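PDB 3KXP: 2-(acetamidomethylene)succinate hydrolase from Mesorhizobium loti, which catalyses the last step of vitamin B6 degradation, hydrolysing (E)-2-(acetamidomethylene)succinate to succinic semialdehyde, acetate, ammonia and carbon dioxide. Local coordinates for residues Gly76-Ser81 with Ala234-Thr239; Ala99-Gln102 with Leu107-Lys110; Asn118-Asp123 with His141-Arg146. One frame throughout, in Å; residues are numbered along the deposited sequence.

All three contacts lie within the alpha/beta hydrolase fold and gather near the C-terminal edge of its central parallel strands. Contact 1 joins the loop after strand 70-74 to helix 233-242 and closes a long loop of chain, inside which contact 2 and then contact 3 follow in series. Their centres are 10 to 12 Å apart. Contacts 1 and 2 meet where Ser81 approaches the carboxylate of Asp101; contacts 1 and 3 meet where Thr239 reaches Tyr120 and Ile77 packs near Leu143; contacts 2 and 3 meet at Gln102 and Tyr120. Together they bring the loops after strands 70-74 and 96-100 and helices 117-131, 143-154 and 233-242 around the probable nucleophile Ser142 and the chloride site.

Contact 1: residues Gly76-Ser81 with Ala234-Thr239; sequences GITSNS and AAMAQT
Ile77 and Thr78 occupy the two central positions of a type II beta turn running from Gly76 to Ser79, and this turn meets one side of a helix through Met236 and Thr239. The nearest alpha carbons, those of Thr78 and Met236, are 6.6 Å apart, and the turn is closed by Ser79 N bonding to Gly76 O. The long CG1-CD1 arm of Ile77, CG1 anti to the backbone N (chi1 -162°) and chi2 extended (167°), reaches the helix, CD1 lying 3.5 Å from Thr239 CG2. Met236, a selenomethionine, bends at chi2 and chi3 and brings SE to 3.6 Å from Thr78 N, while Thr78 CG2 lies 3.8 Å from the same SE. A glycine in place of Thr78 lacks the CG2 methyl and would probably open a gap beside the selenium. Thr239 divides its roles: CG2 packs on Ile77, while OG1 donates to Ala235 O at 2.7 Å, from the opposite face of that carbonyl to Thr239 N, and also bonds Tyr120 OH. The turn follows a strand of the alpha/beta hydrolase sheet and carries Ile77, a chloride-binding residue close to the probable nucleophile Ser142, so helix 233-242 packs near the probable active site.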
# COMPACT_ATOMS: atom_id res chain seq x y z
N GLY A 76 -18.02 9.18 -8.44
CA GLY A 76 -18.68 8.01 -8.98
C GLY A 76 -19.85 8.41 -9.88
O GLY A 76 -20.14 9.60 -10.01
N ILE A 77 -20.52 7.43 -10.50
CA ILE A 77 -21.64 7.72 -11.40
C ILE A 77 -22.78 8.50 -10.71
O ILE A 77 -23.12 8.24 -9.55
CB ILE A 77 -22.18 6.43 -12.02
CG1 ILE A 77 -23.01 6.75 -13.26
CG2 ILE A 77 -23.04 5.68 -11.01
CD1 ILE A 77 -23.32 5.52 -14.12
N THR A 78 -23.34 9.45 -11.44
CA THR A 78 -24.43 10.35 -11.01
C THR A 78 -24.01 11.38 -9.96
O THR A 78 -24.75 12.30 -9.66
CB THR A 78 -25.68 9.61 -10.44
OG1 THR A 78 -25.43 9.16 -9.10
CG2 THR A 78 -26.06 8.43 -11.31
N SER A 79 -22.81 11.22 -9.42
CA SER A 79 -22.29 12.14 -8.41
C SER A 79 -21.62 13.35 -9.08
O SER A 79 -21.80 13.58 -10.27
CB SER A 79 -21.30 11.38 -7.51
OG SER A 79 -20.91 12.13 -6.38
N ASN A 80 -20.84 14.11 -8.31
CA ASN A 80 -20.13 15.28 -8.84
C ASN A 80 -18.97 15.70 -7.93
O ASN A 80 -18.90 15.29 -6.77
CB ASN A 80 -21.12 16.45 -9.05
CG ASN A 80 -21.44 17.18 -7.76
OD1 ASN A 80 -20.74 18.12 -7.39
ND2 ASN A 80 -22.49 16.76 -7.08
N SER A 81 -18.07 16.53 -8.46
CA SER A 81 -16.87 16.99 -7.76
C SER A 81 -16.96 17.47 -6.30
O SER A 81 -16.00 17.30 -5.55
CB SER A 81 -16.18 18.08 -8.58
OG SER A 81 -17.01 19.23 -8.70
N ALA A 234 -29.33 10.42 -20.14
CA ALA A 234 -28.79 9.61 -21.23
C ALA A 234 -27.33 9.28 -20.94
O ALA A 234 -26.89 8.16 -21.20
CB ALA A 234 -28.91 10.36 -22.56
N ALA A 235 -26.60 10.26 -20.41
CA ALA A 235 -25.18 10.07 -20.09
C ALA A 235 -25.03 8.96 -19.03
O ALA A 235 -24.13 8.11 -19.13
CB ALA A 235 -24.57 11.39 -19.56
N MSE A 236 -25.92 8.96 -18.04
CA MSE A 236 -25.90 7.96 -16.98
C MSE A 236 -26.15 6.55 -17.53
O MSE A 236 -25.41 5.62 -17.22
CB MSE A 236 -26.96 8.27 -15.92
CG MSE A 236 -26.77 9.60 -15.24
SE MSE A 236 -24.94 9.85 -14.66
CE MSE A 236 -24.26 10.87 -16.17
N ALA A 237 -27.20 6.41 -18.33
CA ALA A 237 -27.57 5.12 -18.91
C ALA A 237 -26.41 4.56 -19.71
O ALA A 237 -26.10 3.37 -19.62
CB ALA A 237 -28.81 5.27 -19.80
N GLN A 238 -25.76 5.41 -20.50
CA GLN A 238 -24.63 4.96 -21.30
C GLN A 238 -23.42 4.65 -20.44
O GLN A 238 -22.70 3.69 -20.70
CB GLN A 238 -24.27 6.01 -22.35
CG GLN A 238 -25.38 6.25 -23.36
CD GLN A 238 -25.02 7.31 -24.37
OE1 GLN A 238 -24.10 7.12 -25.18
NE2 GLN A 238 -25.72 8.43 -24.32
N THR A 239 -23.20 5.46 -19.41
CA THR A 239 -22.07 5.25 -18.51
C THR A 239 -22.23 3.93 -17.75
O THR A 239 -21.29 3.15 -17.64
CB THR A 239 -21.95 6.38 -17.50
OG1 THR A 239 -21.68 7.60 -18.20
CG2 THR A 239 -20.82 6.11 -16.53

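Contact 2: residues Ala99-Gln102 with Leu107-Lys110; sequences AVDQ and LSDK
Asp101 and Ser108 face each other where the chain doubles back after a strand, their alpha carbons 5.9 Å apart, and two hydrogen bonds join the segments. In one, Ser108 OG, set beside its own backbone N (chi1 -63°), donates to Asp101 O at 2.7 Å, coming from above the carbonyl plane, 51° out of it. Serine suits the place because its short hydroxyl can serve two backbones: besides donating to Asp101 O, OG is hydrogen-bonded to Asn61 N.

The second bond runs in the same sense, from 107-110 to Asp101, but to a side-chain oxygen. Leu107 N donates to Asp101 OD1 at 3.1 Å along a nearly straight N-H line of 172°, although it meets the oxygen from above the carboxylate plane. OD1 also bonds Asn61 ND2, and OD2 bonds Ser81 OG and probably Ser81 N, so both oxygens of this buried acid are satisfied, and several donors would probably favour its charged form.

Further along, Lys110 runs extended through chi2 and chi3 and turns at chi4 to place NZ 2.8 Å from Ser108 O, in the carbonyl plane. NZ also bonds Gly106 O, so one ammonium serves two carbonyls of the same loop. The CB of Gln102 points away from 107-110, and its amide OE1 is bonded by Asn147 ND2; its backbone N is bonded to His75 NE2.

Asp109 OD1 forms a salt bridge with Arg52, and OD2 accepts from Thr59 N. The returning loop is thus fastened beside strand 59-65, next to strand 96-100 in the sheet, before the chain enters helix 117-131.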
# COMPACT_ATOMS: atom_id res chain seq x y z
N ALA A 99 -10.86 18.71 -7.99
CA ALA A 99 -11.91 17.72 -8.19
C ALA A 99 -12.52 18.00 -9.56
O ALA A 99 -12.75 19.16 -9.91
CB ALA A 99 -12.97 17.84 -7.10
N VAL A 100 -12.79 16.95 -10.33
CA VAL A 100 -13.33 17.13 -11.67
C VAL A 100 -14.73 16.59 -11.89
O VAL A 100 -15.02 15.43 -11.58
CB VAL A 100 -12.43 16.44 -12.73
CG1 VAL A 100 -12.95 16.70 -14.12
CG2 VAL A 100 -10.99 16.91 -12.58
N ASP A 101 -15.61 17.44 -12.42
CA ASP A 101 -16.95 16.99 -12.75
C ASP A 101 -16.67 16.27 -14.05
O ASP A 101 -16.19 16.88 -15.01
CB ASP A 101 -17.88 18.18 -12.99
CG ASP A 101 -18.44 18.74 -11.69
OD1 ASP A 101 -19.10 19.81 -11.73
OD2 ASP A 101 -18.22 18.11 -10.64
N GLN A 102 -16.94 14.98 -14.11
CA GLN A 102 -16.65 14.28 -15.35
C GLN A 102 -17.77 14.43 -16.37
O GLN A 102 -18.89 14.81 -16.03
CB GLN A 102 -16.34 12.82 -15.03
CG GLN A 102 -15.15 12.71 -14.09
CD GLN A 102 -14.96 11.33 -13.54
OE1 GLN A 102 -14.21 10.51 -14.09
NE2 GLN A 102 -15.65 11.04 -12.44
N LEU A 107 -21.37 20.36 -13.74
CA LEU A 107 -21.40 21.50 -14.64
C LEU A 107 -20.48 21.33 -15.83
O LEU A 107 -19.99 22.31 -16.39
CB LEU A 107 -21.05 22.78 -13.88
CG LEU A 107 -22.07 23.23 -12.81
CD1 LEU A 107 -21.68 24.61 -12.26
CD2 LEU A 107 -23.47 23.30 -13.43
N SER A 108 -20.24 20.09 -16.22
CA SER A 108 -19.38 19.80 -17.36
C SER A 108 -20.21 19.52 -18.62
O SER A 108 -21.43 19.36 -18.55
CB SER A 108 -18.48 18.61 -17.05
OG SER A 108 -17.62 18.93 -15.97
N ASP A 109 -19.54 19.48 -19.77
CA ASP A 109 -20.24 19.21 -21.02
C ASP A 109 -20.90 17.85 -20.96
O ASP A 109 -20.46 16.96 -20.24
CB ASP A 109 -19.26 19.25 -22.20
CG ASP A 109 -18.89 20.67 -22.61
OD1 ASP A 109 -19.47 21.62 -22.03
OD2 ASP A 109 -18.03 20.82 -23.50
N LYS A 110 -21.98 17.69 -21.72
CA LYS A 110 -22.71 16.44 -21.74
C LYS A 110 -22.98 15.98 -23.17
O LYS A 110 -24.10 16.06 -23.67
CB LYS A 110 -24.02 16.62 -20.97
CG LYS A 110 -23.77 17.13 -19.56
CD LYS A 110 -25.04 17.28 -18.77
CE LYS A 110 -24.71 17.67 -17.34
NZ LYS A 110 -23.87 18.89 -17.30

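Contact 3: residues Asn118-Asp123 with His141-Arg146; sequences NDYADD and HSLGAR
Leu143 meets the ring of Tyr120 between helix 117-131 and helix 143-154, and the segment before it leads through Ser142, the probable nucleophile. His141, at the end of strand 136-141, bonds through NE2 to His294 O, and its carbonyl accepts from Gly144 N. Ser142 then takes a strained backbone conformation (phi 55°, psi -111°) at the N-cap position. This sharp strand-to-helix turn, with Gly140, Ser142 and Gly144 spaced as in GxSxG, is the nucleophile elbow of the alpha/beta hydrolases; Asp166 and His294 are the other inferred active-site residues.

Leu143, which with Ser142 belongs to the chloride site, swings its side chain toward the neighbouring helix, CG anti to the backbone N (chi1 163°). Its CD1 sits over the face of Tyr120, 4.1 Å from the ring centroid and only 10° off the normal, a CH-pi contact, while CD2 lies 4.0 Å from Tyr120 CE2 toward the hydroxyl-bearing end. A forked apolar chain can thus meet both the middle and the rim of the ring, whose OH bonds Thr239 OG1. At Gly144 a side chain would crowd His141 N, so the smallest residue fits the tight turn. Arg146 bends at chi2 and chi3 to bring NH1 obliquely to within 4.0 Å of Tyr120 CD1, the guanidinium and ring planes 51° apart, and NH2 makes a weak bond to Gly242 O.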
# COMPACT_ATOMS: atom_id res chain seq x y z
N ASN A 118 -12.42 4.44 -22.26
CA ASN A 118 -11.50 5.25 -23.05
C ASN A 118 -11.90 6.72 -23.11
O ASN A 118 -11.05 7.60 -22.97
CB ASN A 118 -11.39 4.71 -24.47
CG ASN A 118 -10.48 3.51 -24.57
OD1 ASN A 118 -10.35 2.88 -25.62
ND2 ASN A 118 -9.82 3.17 -23.46
N ASP A 119 -13.19 6.98 -23.32
CA ASP A 119 -13.67 8.35 -23.38
C ASP A 119 -13.29 9.09 -22.11
O ASP A 119 -12.66 10.14 -22.18
CB ASP A 119 -15.19 8.37 -23.57
CG ASP A 119 -15.62 7.69 -24.86
OD1 ASP A 119 -15.12 8.10 -25.93
OD2 ASP A 119 -16.45 6.75 -24.81
N TYR A 120 -13.66 8.55 -20.95
CA TYR A 120 -13.33 9.20 -19.68
C TYR A 120 -11.82 9.25 -19.44
O TYR A 120 -11.31 10.20 -18.84
CB TYR A 120 -13.97 8.47 -18.50
CG TYR A 120 -15.46 8.67 -18.30
CD1 TYR A 120 -16.38 7.81 -18.88
CD2 TYR A 120 -15.93 9.70 -17.49
CE1 TYR A 120 -17.75 7.95 -18.66
CE2 TYR A 120 -17.30 9.86 -17.25
CZ TYR A 120 -18.20 8.98 -17.84
OH TYR A 120 -19.55 9.14 -17.63
N ALA A 121 -11.12 8.21 -19.89
CA ALA A 121 -9.68 8.13 -19.71
C ALA A 121 -8.96 9.22 -20.51
O ALA A 121 -8.04 9.87 -20.01
CB ALA A 121 -9.17 6.74 -20.12
N ASP A 122 -9.38 9.41 -21.76
CA ASP A 122 -8.78 10.44 -22.59
C ASP A 122 -9.06 11.82 -22.01
O ASP A 122 -8.24 12.73 -22.13
CB ASP A 122 -9.29 10.35 -24.04
CG ASP A 122 -8.86 9.06 -24.74
OD1 ASP A 122 -7.82 8.49 -24.36
OD2 ASP A 122 -9.56 8.64 -25.68
N ASP A 123 -10.22 11.98 -21.37
CA ASP A 123 -10.56 13.26 -20.75
C ASP A 123 -9.53 13.61 -19.69
O ASP A 123 -9.15 14.77 -19.55
CB ASP A 123 -11.94 13.22 -20.09
CG ASP A 123 -13.07 13.38 -21.07
OD1 ASP A 123 -14.22 13.14 -20.67
OD2 ASP A 123 -12.81 13.75 -22.24
N HIS A 141 -13.23 7.41 -7.23
CA HIS A 141 -14.21 6.58 -6.56
C HIS A 141 -15.12 5.92 -7.58
O HIS A 141 -15.78 6.60 -8.36
CB HIS A 141 -15.08 7.41 -5.62
CG HIS A 141 -16.14 6.61 -4.94
ND1 HIS A 141 -17.37 7.14 -4.59
CD2 HIS A 141 -16.17 5.31 -4.56
CE1 HIS A 141 -18.10 6.20 -4.02
NE2 HIS A 141 -17.40 5.08 -4.00
N SER A 142 -15.14 4.59 -7.57
CA SER A 142 -15.98 3.82 -8.48
C SER A 142 -15.72 4.19 -9.95
O SER A 142 -14.65 3.88 -10.48
CB SER A 142 -17.45 4.03 -8.10
OG SER A 142 -18.25 2.91 -8.46
N LEU A 143 -16.69 4.83 -10.61
CA LEU A 143 -16.52 5.28 -12.00
C LEU A 143 -15.18 6.00 -12.11
O LEU A 143 -14.41 5.75 -13.04
CB LEU A 143 -17.64 6.25 -12.42
CG LEU A 143 -17.39 7.11 -13.68
CD1 LEU A 143 -17.26 6.23 -14.91
CD2 LEU A 143 -18.53 8.07 -13.88
N GLY A 144 -14.92 6.90 -11.17
CA GLY A 144 -13.67 7.64 -11.17
C GLY A 144 -12.47 6.70 -11.04
O GLY A 144 -11.47 6.87 -11.74
N ALA A 145 -12.58 5.71 -10.16
CA ALA A 145 -11.49 4.74 -9.96
C ALA A 145 -11.23 3.97 -11.24
O ALA A 145 -10.09 3.82 -11.67
CB ALA A 145 -11.83 3.78 -8.81
N ARG A 146 -12.29 3.46 -11.86
CA ARG A 146 -12.16 2.73 -13.11
C ARG A 146 -11.49 3.62 -14.15
O ARG A 146 -10.59 3.19 -14.87
CB ARG A 146 -13.54 2.27 -13.59
CG ARG A 146 -13.52 1.58 -14.94
CD ARG A 146 -13.72 2.59 -16.06
NE ARG A 146 -14.78 2.11 -16.92
CZ ARG A 146 -15.67 2.88 -17.53
NH1 ARG A 146 -15.63 4.20 -17.39
NH2 ARG A 146 -16.61 2.32 -18.27